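Local atomic coordinates of chitin-binding domain 3 protein (Micromonospora aurantiaca ATCC 27029, PDB entry 5OPF), a protein that probably acts as a copper-dependent lytic polysaccharide monooxygenase that oxidatively cleaves glycosidic bonds in crystalline polysaccharides such as cellulose or chitin. Residues Ile113-Thr118 / Ile157-Asn162. Residues are numbered along the deposited sequence; the frame is centred on the assembly and turned at random.
Sequences IRVYVT and IQIPAN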
loop_
_atom_site.group_PDB
_atom_site.type_symbol
_atom_site.label_atom_id
_atom_site.label_comp_id
_atom_site.label_asym_id
_atom_site.label_seq_id
_atom_site.Cartn_x
_atom_site.Cartn_y
_atom_site.Cartn_z
ATOM N N ILE A 113 2.894 10.218 -7.931
ATOM C CA ILE A 113 2.377 8.985 -7.344
ATOM C C ILE A 113 2.252 7.980 -8.478
ATOM O O ILE A 113 1.618 8.278 -9.497
ATOM C CB ILE A 113 1.020 9.173 -6.633
ATOM C CG1 ILE A 113 1.130 10.190 -5.497
ATOM C CG2 ILE A 113 0.531 7.822 -6.084
ATOM C CD1 ILE A 113 -0.174 10.458 -4.751
ATOM N N ARG A 114 2.872 6.815 -8.310
ATOM C CA ARG A 114 2.880 5.763 -9.316
ATOM C C ARG A 114 2.073 4.582 -8.800
ATOM O O ARG A 114 2.219 4.179 -7.644
ATOM C CB ARG A 114 4.312 5.327 -9.624
ATOM C CG ARG A 114 5.107 6.394 -10.334
ATOM C CD ARG A 114 6.601 6.096 -10.423
ATOM N NE ARG A 114 7.303 7.245 -10.987
ATOM C CZ ARG A 114 8.596 7.504 -10.830
ATOM N NH1 ARG A 114 9.380 6.673 -10.160
ATOM N NH2 ARG A 114 9.098 8.615 -11.341
ATOM N N VAL A 115 1.230 4.027 -9.669
ATOM C CA VAL A 115 0.397 2.868 -9.356
ATOM C C VAL A 115 0.798 1.714 -10.268
ATOM O O VAL A 115 0.710 1.822 -11.502
ATOM C CB VAL A 115 -1.101 3.184 -9.500
ATOM C CG1 VAL A 115 -1.957 1.935 -9.237
ATOM C CG2 VAL A 115 -1.510 4.321 -8.576
ATOM N N TYR A 116 1.222 0.617 -9.651
ATOM C CA TYR A 116 1.572 -0.622 -10.328
ATOM C C TYR A 116 0.553 -1.696 -9.952
ATOM O O TYR A 116 0.001 -1.690 -8.846
ATOM C CB TYR A 116 2.957 -1.120 -9.867
ATOM C CG TYR A 116 4.097 -0.187 -10.189
ATOM C CD1 TYR A 116 4.437 0.859 -9.344
ATOM C CD2 TYR A 116 4.835 -0.348 -11.346
ATOM C CE1 TYR A 116 5.464 1.717 -9.654
ATOM C CE2 TYR A 116 5.870 0.514 -11.662
ATOM C CZ TYR A 116 6.172 1.548 -10.809
ATOM O OH TYR A 116 7.201 2.427 -11.109
ATOM N N VAL A 117 0.327 -2.656 -10.853
ATOM C CA VAL A 117 -0.487 -3.828 -10.555
ATOM C C VAL A 117 0.256 -5.066 -11.030
ATOM O O VAL A 117 0.881 -5.070 -12.098
ATOM C CB VAL A 117 -1.895 -3.742 -11.186
ATOM C CG1 VAL A 117 -2.680 -5.042 -11.016
ATOM C CG2 VAL A 117 -2.676 -2.582 -10.581
ATOM N N THR A 118 0.135 -6.142 -10.257
ATOM C CA THR A 118 0.734 -7.411 -10.622
ATOM C C THR A 118 0.175 -7.931 -11.942
ATOM O O THR A 118 -0.972 -7.663 -12.327
ATOM C CB THR A 118 0.559 -8.438 -9.492
ATOM O OG1 THR A 118 -0.793 -8.454 -9.032
ATOM C CG2 THR A 118 1.461 -8.084 -8.332
ATOM N N ILE A 157 -6.669 12.458 -3.085
ATOM C CA ILE A 157 -6.695 12.528 -4.536
ATOM C C ILE A 157 -6.944 11.137 -5.091
ATOM O O ILE A 157 -6.560 10.131 -4.483
ATOM C CB ILE A 157 -5.399 13.168 -5.084
ATOM C CG1 ILE A 157 -5.606 13.580 -6.543
ATOM C CG2 ILE A 157 -4.195 12.238 -4.899
ATOM C CD1 ILE A 157 -4.573 14.579 -7.025
ATOM N N GLN A 158 -7.593 11.076 -6.252
ATOM C CA GLN A 158 -7.858 9.817 -6.937
ATOM C C GLN A 158 -6.931 9.691 -8.140
ATOM O O GLN A 158 -6.849 10.611 -8.959
ATOM C CB GLN A 158 -9.312 9.749 -7.410
ATOM C CG GLN A 158 -10.362 9.857 -6.303
ATOM C CD GLN A 158 -10.754 8.527 -5.685
ATOM O OE1 GLN A 158 -10.232 7.475 -6.044
ATOM N NE2 GLN A 158 -11.689 8.574 -4.747
ATOM N N ILE A 159 -6.256 8.552 -8.260
ATOM C CA ILE A 159 -5.350 8.267 -9.372
ATOM C C ILE A 159 -5.998 7.203 -10.251
ATOM O O ILE A 159 -6.168 6.057 -9.806
ATOM C CB ILE A 159 -3.975 7.784 -8.889
ATOM C CG1 ILE A 159 -3.319 8.799 -7.947
ATOM C CG2 ILE A 159 -3.073 7.516 -10.078
ATOM C CD1 ILE A 159 -3.272 8.376 -6.513
ATOM N N PRO A 160 -6.345 7.516 -11.493
ATOM C CA PRO A 160 -6.867 6.485 -12.400
ATOM C C PRO A 160 -5.818 5.434 -12.708
ATOM O O PRO A 160 -4.630 5.732 -12.834
ATOM C CB PRO A 160 -7.237 7.271 -13.665
ATOM C CG PRO A 160 -7.330 8.690 -13.225
ATOM C CD PRO A 160 -6.334 8.846 -12.117
ATOM N N ALA A 161 -6.276 4.194 -12.855
ATOM C CA ALA A 161 -5.399 3.075 -13.154
ATOM C C ALA A 161 -6.142 2.129 -14.081
ATOM O O ALA A 161 -7.353 1.931 -13.934
ATOM C CB ALA A 161 -4.994 2.340 -11.872
ATOM N N ASN A 162 -5.432 1.553 -15.047
ATOM C CA ASN A 162 -6.043 0.618 -15.990
ATOM C C ASN A 162 -5.133 -0.593 -16.098
ATOM O O ASN A 162 -4.014 -0.486 -16.610
ATOM C CB ASN A 162 -6.260 1.243 -17.366
ATOM C CG ASN A 162 -6.913 0.271 -18.338
ATOM O OD1 ASN A 162 -7.467 -0.743 -17.924
ATOM N ND2 ASN A 162 -6.841 0.571 -19.627
#
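Ile159 meets two side chains of the facing strand with two different branches, and both contacts are purely apolar. Its CD1 lies 3.9 Å from CG2 of Ile113 and 4.1 Å from CD1 of the same residue, so this one methyl rests against both branches of Ile113, the two side chains crossing at about a right angle. Its CG2 turns the other way and touches CG2 of Val115 at 3.9 Å. The first torsion of Ile159 (chi1 -57°) puts CG2 anti to the backbone N, and chi2 at 108°, away from a staggered value, carries CD1 toward Ile113.

The backbones do not pair: no hydrogen bond joins the segments, and their axes come no closer than 8.2 Å. Running in broadly the same direction at 29° to each other, they belong to separate sheets packed face to face, as in the immunoglobulin-like beta-sandwich of this enzyme family. Strand 110-118 bonds instead to strands 134-140 and 169-178, while strand 154-162 lies beside 97-104.

Further methyl contacts extend the interface along both strands. Val115, with CG1 anti to the backbone N, brings that methyl to 4.0 Å from CB of Ala161. Toward the other end, Ile113 CD1 approaches Ile157 CG2 more loosely, at 4.4 Å. Trp176 and Thr174 also pack on Ile113, whose side chain is about 12 Å from the bound copper.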